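Local coordinates for tRNA nucleotidyl transferase-related protein (Thermotoga maritima, PDB 3H38) that acts as a class II CCA-adding enzyme, probably building the CCA end of tRNA from CTP and ATP with magnesium at its head domain, at residues F264-W269 / H350-L355; R279-L284 / R307-E312; A322-L327 / G357-L362. One frame throughout, in Å; residues are numbered along the deposited sequence.

This chain is the C-terminal piece of a longer protein, and all three contacts lie in its helical part, which follows the last strand, 191-192. Along the chain from the N terminus, helix 254-274 opens contact 1, which closes only at 350-355. Contact 2 is nested inside that loop: helix 279-287 meets the start of helix 309-328 at 307-312. Further along, 322-327 opens contact 3, closed by 357-362, so contacts 2 and 3 stand in series while contacts 1 and 3 cross. A salt bridge from Arg-265 to Glu-360 joins contacts 1 and 3, and Phe-264 on Val-283 joins contacts 1 and 2; helix 309-328 serves contact 2 at its start and contact 3 near its end.

Contact 1 of 3, residues F264-W269 / H350-L355; sequences FRNIPW and HFLAYL
Asn-266 and Leu-352 each carry CG opposite the carbonyl carbon and beside the backbone N, with chi1 -75° in the asparagine, and from these positions the two side chains meet aslant at their roots, CB of Asn-266 lying 3.6 Å from CB of Leu-352. Arg-265 is built differently: CG extends anti to its backbone N and the chain then bends at chi3 (-41°), which swings the guanidinium round toward the 352-355 turn. There NH2 of Arg-265 donates to Leu-355 O at 3.2 Å, lying in the carbonyl plane on a lone pair, while the oxygen sits at the edge of the guanidinium, almost exactly in its plane. The amide of Asn-266 contributes a weak, strongly bent bond from ND2 to Leu-352 O at 3.3 Å. That oxygen already accepts the N-H of Leu-355 within the type I turn 352-355, so the amide adds only a weak second bond. CD2 of Leu-352 touches the amide carbon, 4.0 Å from Asn-266 CG. Glu-360, the strongest partner of Arg-265, forms a salt bridge with its NH2 and also accepts a weak bond from ND2 of Asn-266. Helix 254-274 is thus joined to the turn leading out of helix 345-352, with helix 357-371 covering the junction through Phe-363 on Leu-352 and Lys-364 on Asn-266, and helix 309-328 packed against Phe-351.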
# COMPACT_ATOMS: atom_id res chain seq x y z
N PHE A 264 -9.63 -6.94 7.70
CA PHE A 264 -8.94 -7.50 6.55
C PHE A 264 -9.68 -8.67 5.94
O PHE A 264 -9.82 -8.74 4.72
CB PHE A 264 -7.48 -7.86 6.88
CG PHE A 264 -6.57 -6.65 6.93
CD1 PHE A 264 -6.05 -6.19 8.13
CD2 PHE A 264 -6.28 -5.93 5.75
CE1 PHE A 264 -5.22 -5.07 8.17
CE2 PHE A 264 -5.46 -4.79 5.77
CZ PHE A 264 -4.92 -4.36 6.98
N ARG A 265 -10.16 -9.57 6.79
CA ARG A 265 -10.98 -10.70 6.34
C ARG A 265 -12.07 -10.26 5.39
O ARG A 265 -12.34 -10.90 4.37
CB ARG A 265 -11.63 -11.45 7.53
CG ARG A 265 -12.54 -12.63 7.08
CD ARG A 265 -13.67 -13.04 8.09
NE ARG A 265 -13.16 -13.00 9.45
CZ ARG A 265 -13.67 -12.29 10.46
NH1 ARG A 265 -13.07 -12.33 11.63
NH2 ARG A 265 -14.78 -11.57 10.31
N ASN A 266 -12.71 -9.15 5.73
CA ASN A 266 -13.93 -8.74 5.05
C ASN A 266 -13.68 -7.79 3.90
O ASN A 266 -14.57 -7.53 3.09
CB ASN A 266 -14.90 -8.14 6.06
CG ASN A 266 -15.55 -9.20 6.93
OD1 ASN A 266 -16.03 -10.21 6.43
ND2 ASN A 266 -15.54 -8.99 8.25
N ILE A 267 -12.47 -7.28 3.83
CA ILE A 267 -12.15 -6.28 2.83
C ILE A 267 -12.33 -6.75 1.38
O ILE A 267 -12.83 -6.00 0.53
CB ILE A 267 -10.76 -5.66 3.10
CG1 ILE A 267 -10.93 -4.48 4.09
CG2 ILE A 267 -10.09 -5.21 1.80
CD1 ILE A 267 -9.64 -3.81 4.49
N PRO A 268 -11.97 -8.01 1.08
CA PRO A 268 -12.06 -8.43 -0.32
C PRO A 268 -13.51 -8.69 -0.72
O PRO A 268 -13.87 -8.44 -1.87
CB PRO A 268 -11.25 -9.73 -0.35
CG PRO A 268 -10.61 -9.87 1.03
CD PRO A 268 -11.49 -9.10 1.94
N TRP A 269 -14.32 -9.17 0.23
CA TRP A 269 -15.76 -9.33 0.01
C TRP A 269 -16.39 -7.98 -0.30
O TRP A 269 -17.52 -7.92 -0.75
CB TRP A 269 -16.43 -9.93 1.25
CG TRP A 269 -17.90 -10.25 1.10
CD1 TRP A 269 -18.44 -11.49 0.92
CD2 TRP A 269 -19.01 -9.34 1.16
NE1 TRP A 269 -19.81 -11.41 0.84
CE2 TRP A 269 -20.19 -10.10 0.99
CE3 TRP A 269 -19.13 -7.96 1.32
CZ2 TRP A 269 -21.46 -9.53 0.98
CZ3 TRP A 269 -20.39 -7.39 1.31
CH2 TRP A 269 -21.54 -8.18 1.15
N HIS A 350 -15.38 -0.78 7.74
CA HIS A 350 -15.34 -0.33 9.12
C HIS A 350 -16.51 -0.97 9.89
O HIS A 350 -16.34 -1.44 11.00
CB HIS A 350 -15.40 1.20 9.15
CG HIS A 350 -15.17 1.81 10.49
ND1 HIS A 350 -14.73 1.09 11.59
CD2 HIS A 350 -15.27 3.10 10.92
CE1 HIS A 350 -14.60 1.89 12.62
NE2 HIS A 350 -14.92 3.12 12.25
N PHE A 351 -17.69 -1.00 9.29
CA PHE A 351 -18.78 -1.75 9.92
C PHE A 351 -18.42 -3.23 10.02
O PHE A 351 -18.62 -3.86 11.06
CB PHE A 351 -20.10 -1.55 9.17
CG PHE A 351 -20.86 -0.33 9.61
CD1 PHE A 351 -21.24 0.64 8.69
CD2 PHE A 351 -21.20 -0.14 10.95
CE1 PHE A 351 -21.95 1.78 9.10
CE2 PHE A 351 -21.91 0.98 11.36
CZ PHE A 351 -22.28 1.95 10.43
N LEU A 352 -17.85 -3.78 8.96
CA LEU A 352 -17.48 -5.18 9.00
C LEU A 352 -16.37 -5.48 10.00
O LEU A 352 -16.22 -6.63 10.44
CB LEU A 352 -17.12 -5.70 7.61
CG LEU A 352 -18.32 -5.86 6.66
CD1 LEU A 352 -17.87 -5.76 5.22
CD2 LEU A 352 -19.05 -7.17 6.93
N ALA A 353 -15.60 -4.46 10.39
CA ALA A 353 -14.52 -4.71 11.35
C ALA A 353 -15.06 -5.12 12.72
O ALA A 353 -14.34 -5.70 13.53
CB ALA A 353 -13.59 -3.50 11.48
N TYR A 354 -16.34 -4.85 12.97
CA TYR A 354 -16.92 -5.16 14.27
C TYR A 354 -17.58 -6.53 14.32
O TYR A 354 -18.02 -7.00 15.39
CB TYR A 354 -17.98 -4.13 14.61
CG TYR A 354 -17.47 -2.87 15.26
CD1 TYR A 354 -17.07 -1.78 14.49
CD2 TYR A 354 -17.42 -2.76 16.64
CE1 TYR A 354 -16.61 -0.61 15.10
CE2 TYR A 354 -16.97 -1.60 17.25
CZ TYR A 354 -16.56 -0.53 16.48
OH TYR A 354 -16.12 0.62 17.10
N LEU A 355 -17.71 -7.20 13.17
CA LEU A 355 -18.44 -8.45 13.25
C LEU A 355 -17.83 -9.73 12.67
O LEU A 355 -16.88 -9.71 11.86
CB LEU A 355 -19.91 -8.29 12.83
CG LEU A 355 -20.29 -7.84 11.44
CD1 LEU A 355 -20.94 -6.47 11.50
CD2 LEU A 355 -19.07 -7.88 10.52

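Contact 2 of 3, residues R279-L284 / R307-E312; sequences RFYAVL and RNLINE
Tyr-281 and Leu-284, three residues apart on helix 279-287, receive the single side chain of Leu-309 from the start of helix 309-328, an apolar helix-helix contact within the all-helical C-terminal half of the enzyme. The first segment opens on Arg-279, whose carbonyl accepts the N-H of Val-283. Phe-280 next to it packs its ring on helix 214-225, and one face of that ring is covered by CD1 of Leu-284, 3.5 Å above the plane and displaced toward the rim. Tyr-281 comes next and makes the closest approach: its CD1 lies 3.8 Å from CD1 of Leu-309, and the methyl meets the ring obliquely. The phenol then continues past the leucine, and its OH forms a hydrogen bond with the backbone N of Arg-306, which fixes the far end of the ring. Ala-282 points away from Leu-309 and packs on Ile-267 of helix 254-274, and Val-283 packs on Phe-264 of the same helix. Leu-284, last in the segment, points back toward Leu-309 and also rests on Leu-305. Leu-309 reaches across because its CG stands anti to the backbone N (chi1 174°), and Trp-296 of helix 293-302 backs it. Both of its methyls touch the tyrosine, and CD2, 4.2 Å from Tyr-281 CE1, also lies, more loosely, 4.5 Å from Leu-284 CD1.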
# COMPACT_ATOMS: atom_id res chain seq x y z
N ARG A 279 -7.19 0.83 1.12
CA ARG A 279 -6.84 0.14 2.35
C ARG A 279 -6.26 1.05 3.41
O ARG A 279 -6.45 0.80 4.61
CB ARG A 279 -5.89 -1.01 2.06
CG ARG A 279 -6.44 -1.92 1.01
CD ARG A 279 -5.85 -3.29 1.08
NE ARG A 279 -6.32 -4.06 -0.06
CZ ARG A 279 -5.83 -5.25 -0.39
NH1 ARG A 279 -6.31 -5.87 -1.46
NH2 ARG A 279 -4.87 -5.80 0.34
N PHE A 280 -5.56 2.10 2.97
CA PHE A 280 -5.00 3.07 3.89
C PHE A 280 -6.12 3.69 4.76
O PHE A 280 -6.01 3.77 5.98
CB PHE A 280 -4.19 4.14 3.13
CG PHE A 280 -3.63 5.23 4.02
CD1 PHE A 280 -2.72 4.92 5.02
CD2 PHE A 280 -4.00 6.55 3.84
CE1 PHE A 280 -2.20 5.92 5.85
CE2 PHE A 280 -3.49 7.55 4.66
CZ PHE A 280 -2.59 7.23 5.68
N TYR A 281 -7.19 4.13 4.12
CA TYR A 281 -8.32 4.72 4.81
C TYR A 281 -9.16 3.70 5.58
O TYR A 281 -9.66 3.99 6.67
CB TYR A 281 -9.20 5.46 3.83
CG TYR A 281 -8.71 6.83 3.54
CD1 TYR A 281 -9.48 7.92 3.87
CD2 TYR A 281 -7.45 7.04 2.99
CE1 TYR A 281 -9.03 9.18 3.64
CE2 TYR A 281 -6.99 8.32 2.75
CZ TYR A 281 -7.80 9.38 3.08
OH TYR A 281 -7.41 10.65 2.87
N ALA A 282 -9.33 2.51 5.00
CA ALA A 282 -10.04 1.46 5.70
C ALA A 282 -9.37 1.26 7.05
O ALA A 282 -10.04 1.25 8.09
CB ALA A 282 -9.99 0.18 4.90
N VAL A 283 -8.04 1.12 7.05
CA VAL A 283 -7.30 0.92 8.29
C VAL A 283 -7.37 2.12 9.22
O VAL A 283 -7.31 1.97 10.44
CB VAL A 283 -5.81 0.57 8.04
CG1 VAL A 283 -5.11 0.23 9.34
CG2 VAL A 283 -5.70 -0.60 7.11
N LEU A 284 -7.50 3.31 8.66
CA LEU A 284 -7.58 4.50 9.52
C LEU A 284 -8.95 4.59 10.19
O LEU A 284 -9.07 5.14 11.29
CB LEU A 284 -7.29 5.78 8.73
CG LEU A 284 -5.88 6.00 8.16
CD1 LEU A 284 -5.79 7.35 7.44
CD2 LEU A 284 -4.82 5.91 9.23
N ARG A 307 -10.99 15.94 4.89
CA ARG A 307 -11.51 16.61 6.08
C ARG A 307 -12.72 15.86 6.66
O ARG A 307 -12.88 15.76 7.88
CB ARG A 307 -11.88 18.07 5.77
CG ARG A 307 -10.69 18.99 5.44
CD ARG A 307 -11.11 20.46 5.31
NE ARG A 307 -11.63 21.03 6.56
CZ ARG A 307 -10.89 21.65 7.47
NH1 ARG A 307 -9.58 21.78 7.27
NH2 ARG A 307 -11.44 22.14 8.58
N ASN A 308 -13.54 15.33 5.79
CA ASN A 308 -14.75 14.65 6.17
C ASN A 308 -14.54 13.34 6.88
O ASN A 308 -15.45 12.81 7.40
CB ASN A 308 -15.60 14.39 4.93
CG ASN A 308 -17.00 14.92 5.06
OD1 ASN A 308 -17.94 14.16 5.30
ND2 ASN A 308 -17.15 16.22 4.91
N LEU A 309 -13.34 12.80 6.84
CA LEU A 309 -13.06 11.44 7.28
C LEU A 309 -13.44 11.22 8.74
O LEU A 309 -13.95 10.14 9.11
CB LEU A 309 -11.58 11.08 7.05
CG LEU A 309 -11.16 9.72 7.62
CD1 LEU A 309 -11.79 8.53 6.82
CD2 LEU A 309 -9.65 9.61 7.75
N ILE A 310 -13.17 12.23 9.56
CA ILE A 310 -13.50 12.14 10.97
C ILE A 310 -15.01 11.99 11.14
O ILE A 310 -15.47 11.27 12.02
CB ILE A 310 -12.93 13.30 11.78
CG1 ILE A 310 -12.90 12.94 13.27
CG2 ILE A 310 -13.73 14.59 11.51
CD1 ILE A 310 -12.11 11.69 13.59
N ASN A 311 -15.79 12.64 10.28
CA ASN A 311 -17.24 12.49 10.31
C ASN A 311 -17.69 11.03 10.12
O ASN A 311 -18.58 10.56 10.85
CB ASN A 311 -17.92 13.36 9.25
CG ASN A 311 -17.73 14.83 9.49
OD1 ASN A 311 -17.71 15.29 10.63
ND2 ASN A 311 -17.59 15.60 8.40
N GLU A 312 -17.08 10.35 9.15
CA GLU A 312 -17.49 8.99 8.74
C GLU A 312 -17.08 7.95 9.76
O GLU A 312 -17.83 7.00 10.04
CB GLU A 312 -16.88 8.62 7.39
CG GLU A 312 -17.28 9.57 6.26
CD GLU A 312 -16.16 9.79 5.24
OE1 GLU A 312 -15.92 10.96 4.88
OE2 GLU A 312 -15.51 8.80 4.82

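Contact 3 of 3, residues A322-L327 / G357-L362; sequences ALLEML and GEKEGL
Lys-359 and Leu-327 bury the most surface here, followed by Leu-362, where helices 309-328 and 357-371 meet; the axes of segments 322-327 and 357-362 come within 10.0 Å and stand at 91°. The side chain of Lys-359 reaches across helix 309-328: CG sits beside the backbone N (chi1 -55°) and a bend at chi3 carries NZ to Leu-324 O. On the way its aliphatic part runs over Leu-327, with CD 3.8 Å from CB of that leucine, and then turns across Leu-324, CD lying 3.9 Å from CD1 of Leu-324. The ammonium donates from NZ to Leu-324 O at 3.2 Å, standing well above the carbonyl plane, 53° out of it. The strongest polar partner of NZ is Ser-328, whose OG hydrogen-bonds to NZ and to Leu-324 O, so hydroxyl, ammonium and carbonyl meet in one polar cluster. Were Lys-359 an alanine, this carbonyl and Ser-328 would probably lose their shared charged partner, and the side of Leu-327 would be left partly uncovered. Leu-327 itself is wedged against the backbone of the other helix, its CD1 3.4 Å from Lys-359 O. Its second methyl, CD2, meets CD1 of Leu-362 at 3.6 Å, the two leucines lying alongside with their ends pointing opposite ways. Phe-363 of helix 357-371 packs on both Leu-323 and Leu-327, Leu-355 closes on Leu-327 from the loop ahead of that helix, and Leu-339 of helix 337-340 packs on Leu-323 and Met-326.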
# COMPACT_ATOMS: atom_id res chain seq x y z
N ALA A 322 -25.26 0.21 18.41
CA ALA A 322 -26.65 0.04 17.97
C ALA A 322 -26.76 -1.02 16.89
O ALA A 322 -27.76 -1.74 16.80
CB ALA A 322 -27.22 1.36 17.48
N LEU A 323 -25.74 -1.12 16.06
CA LEU A 323 -25.79 -2.00 14.91
C LEU A 323 -25.72 -3.44 15.38
O LEU A 323 -26.45 -4.29 14.86
CB LEU A 323 -24.64 -1.71 13.94
CG LEU A 323 -24.82 -2.13 12.48
CD1 LEU A 323 -23.46 -2.55 11.90
CD2 LEU A 323 -25.82 -3.25 12.30
N LEU A 324 -24.86 -3.71 16.35
CA LEU A 324 -24.74 -5.06 16.90
C LEU A 324 -26.08 -5.52 17.45
O LEU A 324 -26.50 -6.65 17.21
CB LEU A 324 -23.70 -5.13 18.02
CG LEU A 324 -22.22 -5.31 17.69
CD1 LEU A 324 -22.01 -6.31 16.56
CD2 LEU A 324 -21.63 -3.98 17.34
N GLU A 325 -26.74 -4.65 18.19
CA GLU A 325 -28.01 -5.00 18.79
C GLU A 325 -29.04 -5.35 17.73
O GLU A 325 -29.80 -6.31 17.91
CB GLU A 325 -28.53 -3.87 19.67
CG GLU A 325 -27.87 -3.78 21.04
CD GLU A 325 -28.72 -3.00 22.02
OE1 GLU A 325 -28.46 -3.08 23.24
OE2 GLU A 325 -29.67 -2.32 21.57
N MET A 326 -29.08 -4.58 16.64
CA MET A 326 -30.03 -4.81 15.55
C MET A 326 -29.78 -6.14 14.84
O MET A 326 -30.70 -6.77 14.33
CB MET A 326 -29.98 -3.70 14.49
CG MET A 326 -30.45 -2.31 14.88
SD MET A 326 -30.02 -1.25 13.45
CE MET A 326 -30.22 0.40 14.12
N LEU A 327 -28.52 -6.56 14.78
CA LEU A 327 -28.20 -7.82 14.11
C LEU A 327 -28.45 -9.01 15.05
O LEU A 327 -28.56 -10.15 14.61
CB LEU A 327 -26.75 -7.82 13.61
CG LEU A 327 -26.41 -6.83 12.49
CD1 LEU A 327 -24.91 -6.82 12.23
CD2 LEU A 327 -27.18 -7.14 11.19
N GLY A 357 -19.21 -14.27 12.37
CA GLY A 357 -20.30 -15.22 12.48
C GLY A 357 -21.63 -14.82 11.86
O GLY A 357 -21.73 -14.48 10.68
N GLU A 358 -22.66 -14.87 12.69
CA GLU A 358 -24.03 -14.68 12.23
C GLU A 358 -24.33 -13.23 11.92
O GLU A 358 -25.01 -12.93 10.93
CB GLU A 358 -25.01 -15.19 13.27
CG GLU A 358 -25.27 -16.67 13.17
CD GLU A 358 -25.61 -17.12 11.76
OE1 GLU A 358 -24.69 -17.18 10.91
OE2 GLU A 358 -26.80 -17.42 11.50
N LYS A 359 -23.82 -12.35 12.76
CA LYS A 359 -24.01 -10.94 12.55
C LYS A 359 -23.38 -10.43 11.27
O LYS A 359 -23.95 -9.63 10.59
CB LYS A 359 -23.51 -10.16 13.72
CG LYS A 359 -24.12 -10.59 14.94
CD LYS A 359 -24.20 -9.46 15.88
CE LYS A 359 -23.99 -9.91 17.30
NZ LYS A 359 -24.62 -8.97 18.27
N GLU A 360 -22.21 -10.93 10.95
CA GLU A 360 -21.52 -10.60 9.70
C GLU A 360 -22.31 -11.14 8.52
O GLU A 360 -22.67 -10.40 7.61
CB GLU A 360 -20.11 -11.17 9.69
CG GLU A 360 -19.41 -11.20 8.35
CD GLU A 360 -18.03 -11.88 8.42
OE1 GLU A 360 -17.30 -11.67 9.42
OE2 GLU A 360 -17.67 -12.62 7.48
N GLY A 361 -22.60 -12.45 8.55
CA GLY A 361 -23.42 -13.09 7.54
C GLY A 361 -24.73 -12.37 7.23
O GLY A 361 -25.08 -12.17 6.07
N LEU A 362 -25.47 -11.97 8.24
CA LEU A 362 -26.71 -11.26 8.01
C LEU A 362 -26.53 -9.87 7.46
O LEU A 362 -26.96 -9.57 6.37
CB LEU A 362 -27.38 -11.06 9.36
CG LEU A 362 -28.88 -10.99 9.61
CD1 LEU A 362 -29.17 -10.07 10.72
CD2 LEU A 362 -29.68 -10.65 8.41